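Local atomic coordinates of metallo-beta-lactamase superfamily protein (Thermus thermophilus, PDB entry 2ZWR), a protein that probably acts as a metal-dependent hydrolase of the metallo-beta-lactamase superfamily, holding a pair of zinc ions in its presumed active site. Residues V3-L8 with N14-E19; A55-V60 with R92-A97; P82-A87 with L103-L108. One frame throughout, in Å; residues are numbered along the deposited sequence.

Contact 1 (V3-L8 with N14-E19)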
# COMPACT_ATOMS: atom_id res chain seq x y z
N VAL A 3 0.01 -12.95 7.44
CA VAL A 3 0.15 -11.49 7.28
C VAL A 3 0.91 -10.90 8.45
O VAL A 3 0.48 -11.05 9.60
CB VAL A 3 -1.25 -10.79 7.16
CG1 VAL A 3 -1.10 -9.27 7.00
CG2 VAL A 3 -2.06 -11.39 6.01
N PHE A 4 2.02 -10.23 8.14
CA PHE A 4 2.84 -9.57 9.15
C PHE A 4 2.95 -8.06 8.93
O PHE A 4 3.72 -7.60 8.07
CB PHE A 4 4.23 -10.23 9.23
CG PHE A 4 4.18 -11.69 9.58
CD1 PHE A 4 4.21 -12.10 10.90
CD2 PHE A 4 4.08 -12.66 8.58
CE1 PHE A 4 4.16 -13.46 11.23
CE2 PHE A 4 4.03 -14.02 8.90
CZ PHE A 4 4.07 -14.41 10.22
N PRO A 5 2.15 -7.28 9.69
CA PRO A 5 2.15 -5.83 9.59
C PRO A 5 3.30 -5.23 10.38
O PRO A 5 3.69 -5.78 11.42
CB PRO A 5 0.82 -5.42 10.25
CG PRO A 5 0.12 -6.72 10.60
CD PRO A 5 1.17 -7.75 10.68
N VAL A 6 3.82 -4.12 9.90
CA VAL A 6 4.81 -3.35 10.66
C VAL A 6 4.63 -1.86 10.39
O VAL A 6 4.46 -1.45 9.23
CB VAL A 6 6.26 -3.84 10.39
CG1 VAL A 6 6.63 -3.71 8.90
CG2 VAL A 6 7.27 -3.13 11.32
N THR A 7 4.61 -1.07 11.45
CA THR A 7 4.43 0.37 11.32
C THR A 7 5.79 1.05 11.17
O THR A 7 6.72 0.75 11.92
CB THR A 7 3.61 0.94 12.49
OG1 THR A 7 2.36 0.24 12.53
CG2 THR A 7 3.34 2.43 12.32
N LEU A 8 5.90 1.96 10.21
CA LEU A 8 7.19 2.50 9.78
C LEU A 8 7.18 4.00 9.59
O LEU A 8 6.23 4.56 9.05
CB LEU A 8 7.63 1.84 8.46
CG LEU A 8 7.72 0.31 8.37
CD1 LEU A 8 7.90 -0.10 6.93
CD2 LEU A 8 8.86 -0.24 9.25
N ASN A 14 1.82 1.71 7.52
CA ASN A 14 1.83 0.24 7.66
C ASN A 14 2.32 -0.51 6.40
O ASN A 14 1.69 -0.45 5.33
CB ASN A 14 0.43 -0.30 8.03
CG ASN A 14 -0.19 0.37 9.26
OD1 ASN A 14 -1.40 0.58 9.31
ND2 ASN A 14 0.64 0.70 10.26
N ALA A 15 3.43 -1.23 6.57
CA ALA A 15 3.90 -2.21 5.59
C ALA A 15 3.34 -3.59 5.92
O ALA A 15 3.02 -3.87 7.08
CB ALA A 15 5.43 -2.27 5.57
N TYR A 16 3.21 -4.45 4.92
CA TYR A 16 2.71 -5.80 5.14
C TYR A 16 3.59 -6.80 4.43
O TYR A 16 3.76 -6.72 3.21
CB TYR A 16 1.23 -5.94 4.68
CG TYR A 16 0.27 -5.04 5.44
CD1 TYR A 16 -0.30 -5.44 6.65
CD2 TYR A 16 -0.02 -3.76 4.97
CE1 TYR A 16 -1.16 -4.59 7.37
CE2 TYR A 16 -0.88 -2.90 5.69
CZ TYR A 16 -1.44 -3.33 6.88
OH TYR A 16 -2.29 -2.49 7.58
N LEU A 17 4.18 -7.70 5.21
CA LEU A 17 4.88 -8.86 4.69
C LEU A 17 3.88 -10.00 4.67
O LEU A 17 3.39 -10.43 5.71
CB LEU A 17 6.11 -9.19 5.54
CG LEU A 17 6.96 -10.41 5.14
CD1 LEU A 17 7.60 -10.26 3.75
CD2 LEU A 17 8.03 -10.72 6.21
N VAL A 18 3.55 -10.47 3.48
CA VAL A 18 2.43 -11.38 3.29
C VAL A 18 2.93 -12.65 2.61
O VAL A 18 3.57 -12.58 1.55
CB VAL A 18 1.31 -10.74 2.41
CG1 VAL A 18 0.13 -11.70 2.25
CG2 VAL A 18 0.87 -9.38 2.97
N GLU A 19 2.65 -13.79 3.22
CA GLU A 19 2.93 -15.07 2.58
C GLU A 19 1.77 -15.41 1.66
O GLU A 19 0.65 -15.54 2.10
CB GLU A 19 3.16 -16.18 3.62
CG GLU A 19 3.73 -17.48 3.02
CD GLU A 19 4.23 -18.50 4.07
OE1 GLU A 19 3.90 -18.36 5.28
OE2 GLU A 19 4.96 -19.44 3.67
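P5 and V3 of the facing strand approach the Y16 ring obliquely, P5 CB 3.6 Å from Y16 CE1 and V3 CG1 3.9 Å from Y16 CD1. F141 and H181 meet the same ring edge-to-face, and its hydroxyl is hydrogen-bonded to the carbonyl of P182. The F4 ring receives L17 O in plane at its edge, with F4 CD2 3.7 Å from that oxygen. The segments form the N-terminal antiparallel hairpin of the metallo-beta-lactamase fold, strand 2-8 being one of the two outermost strands of its sheet. F4/L17 and V6/A15 are the hydrogen-bonded pairs; F4 N reaches L17 O at 2.8 Å with 156° at the hydrogen. P5, which lacks an N-H, falls opposite Y16 in a non-hydrogen-bonded pair, and P5 CA approaches A15 O at 3.3 Å in a CA-H...O contact. V3, P5, Y16 and V18 share one face, where V3 and V18 also touch strand 139-143 of the second sheet. On the other face V6 CG1 sits between its backbone N and carbonyl carbon (chi1 60°), 3.8 Å from A15 CB, and L8 CD1 reaches that methyl at 3.6 Å. V6, F4 and L17 pack there against helix 33-43.

Contact 2 (A55-V60 with R92-A97). With ZN (zinc ion), chain C; ZN (zinc ion), chain D.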
# COMPACT_ATOMS: atom_id res chain seq x y z
N ALA A 55 2.31 5.67 -4.40
CA ALA A 55 3.70 6.17 -4.33
C ALA A 55 3.90 7.49 -3.59
O ALA A 55 4.86 8.20 -3.86
CB ALA A 55 4.31 6.25 -5.72
N HIS A 56 3.02 7.82 -2.64
CA HIS A 56 3.39 8.83 -1.66
C HIS A 56 4.66 8.38 -0.93
O HIS A 56 4.87 7.17 -0.69
CB HIS A 56 2.28 9.10 -0.67
CG HIS A 56 1.14 9.85 -1.25
ND1 HIS A 56 -0.15 9.72 -0.77
CD2 HIS A 56 1.08 10.72 -2.28
CE1 HIS A 56 -0.96 10.50 -1.48
NE2 HIS A 56 -0.23 11.11 -2.40
N PHE A 57 5.51 9.35 -0.60
CA PHE A 57 6.83 9.07 -0.02
C PHE A 57 6.82 8.21 1.24
O PHE A 57 7.79 7.47 1.49
CB PHE A 57 7.62 10.37 0.19
CG PHE A 57 7.14 11.24 1.35
CD1 PHE A 57 6.39 12.38 1.11
CD2 PHE A 57 7.51 10.94 2.67
CE1 PHE A 57 5.95 13.21 2.16
CE2 PHE A 57 7.08 11.76 3.74
CZ PHE A 57 6.30 12.90 3.48
N ASP A 58 5.75 8.28 2.04
CA ASP A 58 5.65 7.47 3.26
C ASP A 58 5.41 5.98 2.97
O ASP A 58 5.43 5.16 3.89
CB ASP A 58 4.62 8.04 4.25
CG ASP A 58 3.22 8.17 3.64
OD1 ASP A 58 3.08 8.72 2.53
OD2 ASP A 58 2.26 7.73 4.29
N HIS A 59 5.19 5.64 1.70
CA HIS A 59 4.96 4.25 1.30
C HIS A 59 6.13 3.64 0.54
O HIS A 59 6.14 2.44 0.28
CB HIS A 59 3.63 4.14 0.52
CG HIS A 59 2.42 4.41 1.36
ND1 HIS A 59 1.60 3.41 1.84
CD2 HIS A 59 1.94 5.57 1.87
CE1 HIS A 59 0.65 3.95 2.59
NE2 HIS A 59 0.84 5.25 2.63
N VAL A 60 7.12 4.47 0.19
CA VAL A 60 8.21 4.03 -0.72
C VAL A 60 9.64 4.33 -0.22
O VAL A 60 10.62 4.06 -0.92
CB VAL A 60 8.03 4.62 -2.17
CG1 VAL A 60 6.68 4.20 -2.78
CG2 VAL A 60 8.18 6.15 -2.16
N ARG A 92 11.72 15.54 1.17
CA ARG A 92 12.70 16.59 1.46
C ARG A 92 12.08 17.93 1.83
O ARG A 92 12.64 18.67 2.64
CB ARG A 92 13.66 16.77 0.27
CG ARG A 92 14.82 17.74 0.51
CD ARG A 92 15.68 17.89 -0.74
NE ARG A 92 16.22 16.60 -1.15
CZ ARG A 92 16.77 16.34 -2.33
NH1 ARG A 92 16.89 17.29 -3.25
NH2 ARG A 92 17.23 15.11 -2.59
N ALA A 93 10.92 18.23 1.24
CA ALA A 93 10.16 19.46 1.50
C ALA A 93 9.60 19.50 2.91
O ALA A 93 9.41 20.57 3.48
CB ALA A 93 9.02 19.60 0.49
N TRP A 94 9.31 18.33 3.46
CA TRP A 94 8.92 18.19 4.86
C TRP A 94 10.12 18.07 5.80
O TRP A 94 9.94 17.87 7.00
CB TRP A 94 8.01 16.97 5.02
CG TRP A 94 6.69 17.16 4.35
CD1 TRP A 94 6.25 16.56 3.21
CD2 TRP A 94 5.66 18.06 4.77
NE1 TRP A 94 4.99 17.00 2.90
CE2 TRP A 94 4.60 17.93 3.84
CE3 TRP A 94 5.51 18.94 5.85
CZ2 TRP A 94 3.41 18.66 3.95
CZ3 TRP A 94 4.32 19.67 5.96
CH2 TRP A 94 3.29 19.52 5.01
N GLY A 95 11.33 18.20 5.26
CA GLY A 95 12.55 18.06 6.06
C GLY A 95 12.97 16.61 6.32
O GLY A 95 13.79 16.34 7.21
N LEU A 96 12.41 15.68 5.55
CA LEU A 96 12.66 14.25 5.74
C LEU A 96 13.54 13.66 4.66
O LEU A 96 13.41 14.00 3.48
CB LEU A 96 11.34 13.48 5.85
CG LEU A 96 10.38 13.93 6.96
CD1 LEU A 96 9.05 13.19 6.87
CD2 LEU A 96 10.98 13.79 8.37
N ALA A 97 14.43 12.75 5.06
CA ALA A 97 15.37 12.13 4.15
C ALA A 97 14.98 10.70 3.81
O ALA A 97 14.93 9.84 4.69
CB ALA A 97 16.79 12.16 4.72
ZN ZN C . 0.17 7.02 3.57
ZN ZN D . -0.87 8.33 0.72
O HOH W 1 0.36 8.51 2.38
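Water 1 bridges the two zinc ions, 1.9 Å from the chain C ion and 2.1 Å from the chain D ion, and donates a hydrogen bond to D58 OD1 at 2.7 Å. Three groups fix its position, and the two cations probably polarise it. D58 works with both oxygens, since its OD2 binds the chain C zinc at 2.3 Å; H59 NE2 joins it there at 2.1 Å, while H56 ND1 holds the chain D zinc at 2.2 Å. H54 and H125 complete the chain D site and H184 the chain C site, with D144 shared by both. D28 and the carbonyl of P157 bond the remaining ring nitrogens of H59 and H56, steadying their rotation. Residues 54-59 are the HxHxDH metal-binding signature of the superfamily, F57 being the second of its two variable positions. With CG set between the backbone N and the carbonyl carbon (chi1 73°), F57 turns toward 92-97. F57 CE1 meets W94 CD1 at 3.5 Å, the F57 ring and the five-membered ring of W94 inclined obliquely at 38°, and F57 CE2 meets L96 CD1 at 4.0 Å. Between W94 and L96, G95 ends helix 87-93 in a Schellman motif. The metal loop, between strand 50-51 and helix 63-70, rests F57 against A87, A90 and A91 of helix 87-93 and the segment that follows it.

Contact 3 (P82-A87 with L103-L108)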
# COMPACT_ATOMS: atom_id res chain seq x y z
N PRO A 82 4.85 9.54 -11.63
CA PRO A 82 5.36 10.88 -11.30
C PRO A 82 5.56 11.09 -9.81
O PRO A 82 6.55 11.71 -9.41
CB PRO A 82 4.28 11.81 -11.86
CG PRO A 82 3.66 11.01 -12.98
CD PRO A 82 3.59 9.63 -12.40
N LEU A 83 4.66 10.56 -8.99
CA LEU A 83 4.81 10.60 -7.54
C LEU A 83 6.04 9.78 -7.10
O LEU A 83 6.82 10.23 -6.25
CB LEU A 83 3.55 10.08 -6.84
CG LEU A 83 2.26 10.90 -6.91
CD1 LEU A 83 1.12 10.12 -6.28
CD2 LEU A 83 2.41 12.25 -6.23
N TYR A 84 6.20 8.61 -7.70
CA TYR A 84 7.27 7.70 -7.35
C TYR A 84 8.63 8.32 -7.66
O TYR A 84 9.54 8.28 -6.84
CB TYR A 84 7.08 6.38 -8.10
CG TYR A 84 8.07 5.28 -7.81
CD1 TYR A 84 7.85 4.36 -6.78
CD2 TYR A 84 9.20 5.12 -8.61
CE1 TYR A 84 8.76 3.32 -6.54
CE2 TYR A 84 10.10 4.10 -8.38
CZ TYR A 84 9.87 3.20 -7.36
OH TYR A 84 10.79 2.19 -7.14
N GLU A 85 8.73 8.93 -8.84
CA GLU A 85 9.98 9.51 -9.31
C GLU A 85 10.48 10.68 -8.48
O GLU A 85 11.69 10.86 -8.35
CB GLU A 85 9.84 9.90 -10.79
CG GLU A 85 9.72 8.68 -11.70
CD GLU A 85 9.36 9.02 -13.12
OE1 GLU A 85 8.54 9.94 -13.34
OE2 GLU A 85 9.90 8.34 -14.04
N GLY A 86 9.56 11.47 -7.93
CA GLY A 86 9.92 12.62 -7.11
C GLY A 86 9.70 12.44 -5.62
O GLY A 86 9.73 13.42 -4.89
N ALA A 87 9.52 11.21 -5.16
CA ALA A 87 9.15 10.94 -3.77
C ALA A 87 10.16 11.48 -2.76
O ALA A 87 9.78 11.96 -1.70
CB ALA A 87 8.91 9.45 -3.53
N LEU A 103 14.26 3.00 -10.34
CA LEU A 103 13.60 2.60 -11.58
C LEU A 103 14.39 1.47 -12.25
O LEU A 103 15.60 1.37 -12.04
CB LEU A 103 13.46 3.80 -12.50
CG LEU A 103 12.47 4.85 -11.98
CD1 LEU A 103 12.83 6.22 -12.50
CD2 LEU A 103 11.03 4.47 -12.34
N PRO A 104 13.72 0.64 -13.07
CA PRO A 104 12.32 0.71 -13.48
C PRO A 104 11.36 0.00 -12.52
O PRO A 104 11.79 -0.74 -11.63
CB PRO A 104 12.33 0.01 -14.83
CG PRO A 104 13.33 -1.07 -14.63
CD PRO A 104 14.39 -0.50 -13.72
N VAL A 105 10.06 0.25 -12.70
CA VAL A 105 9.03 -0.49 -11.99
C VAL A 105 8.26 -1.36 -12.98
O VAL A 105 8.28 -1.10 -14.18
CB VAL A 105 8.06 0.43 -11.20
CG1 VAL A 105 8.83 1.33 -10.26
CG2 VAL A 105 7.19 1.27 -12.13
N ARG A 106 7.59 -2.38 -12.46
CA ARG A 106 6.66 -3.21 -13.23
C ARG A 106 5.25 -2.69 -13.01
O ARG A 106 4.91 -2.28 -11.90
CB ARG A 106 6.76 -4.68 -12.82
CG ARG A 106 8.14 -5.28 -13.07
CD ARG A 106 8.21 -6.73 -12.68
NE ARG A 106 9.56 -7.29 -12.90
CZ ARG A 106 9.88 -8.56 -12.70
NH1 ARG A 106 8.97 -9.43 -12.25
NH2 ARG A 106 11.12 -8.97 -12.92
N PRO A 107 4.43 -2.66 -14.08
CA PRO A 107 3.11 -2.06 -13.97
C PRO A 107 2.03 -2.89 -13.26
O PRO A 107 2.05 -4.13 -13.27
CB PRO A 107 2.72 -1.81 -15.43
CG PRO A 107 3.47 -2.81 -16.20
CD PRO A 107 4.72 -3.14 -15.44
N LEU A 108 1.12 -2.17 -12.64
CA LEU A 108 -0.12 -2.73 -12.14
C LEU A 108 -1.26 -2.17 -13.00
O LEU A 108 -1.08 -1.15 -13.68
CB LEU A 108 -0.33 -2.36 -10.67
CG LEU A 108 0.66 -2.96 -9.66
CD1 LEU A 108 0.43 -2.36 -8.27
CD2 LEU A 108 0.56 -4.48 -9.62
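Short helix 81-85 packs here against the segment leading into the short strand 106-107, at one margin of the sheet that also contains 74-76. Y84 and L103 bury the most, with equal shares. Y84 CG stands anti to the backbone N (chi1 -178°), which sends the ring out toward 103-108, and V105 CG1 settles over one face in a CH-pi contact, 4.0 Å from the ring centroid and 29° off the normal. The methyl is not centred but lies toward the hydroxyl end, with V105 CG1 3.6 Å from both Y84 CE2 and Y84 CZ. L103 CD2 approaches obliquely beside Y84 CE2, on the same side of the ring plane as V105 CG1, at 4.1 Å. The other branch of L103 crosses E85 at about a right angle, L103 CD1 lying 3.9 Å from E85 OE2; E85 has been seen to bind a zinc ion in a crystal structure of this protein, though not in this chain. V74 and L76 of the neighbouring strand also touch Y84, whose hydroxyl is satisfied by the carbonyl of P102. No hydrogen bond links the two segments themselves, so they are held together mainly by apolar and CH-pi packing, which sets no strict direction.

Contacts 1 and 3 both reach the same sheet, the first in its margin strand 2-8, the second next to the other margin strand, 106-107; their centres are 21 Å apart. Contact 2 holds the metal centre, its two zinc ions 3.3 Å apart, and comes within about 5 Å of contact 1 at the nearest atoms; the side chain of N14 lies about 5 Å from that of the zinc ligand H184. Contacts 2 and 3 alternate along the chain and touch: F57 CB is 3.3 Å from A87 O, and A55 CB is 3.6 Å from Y84 N. Contact 3 thus packs against the metal-binding loop without reaching the metals, the Y84 side chain about 12 Å from a bound zinc ion.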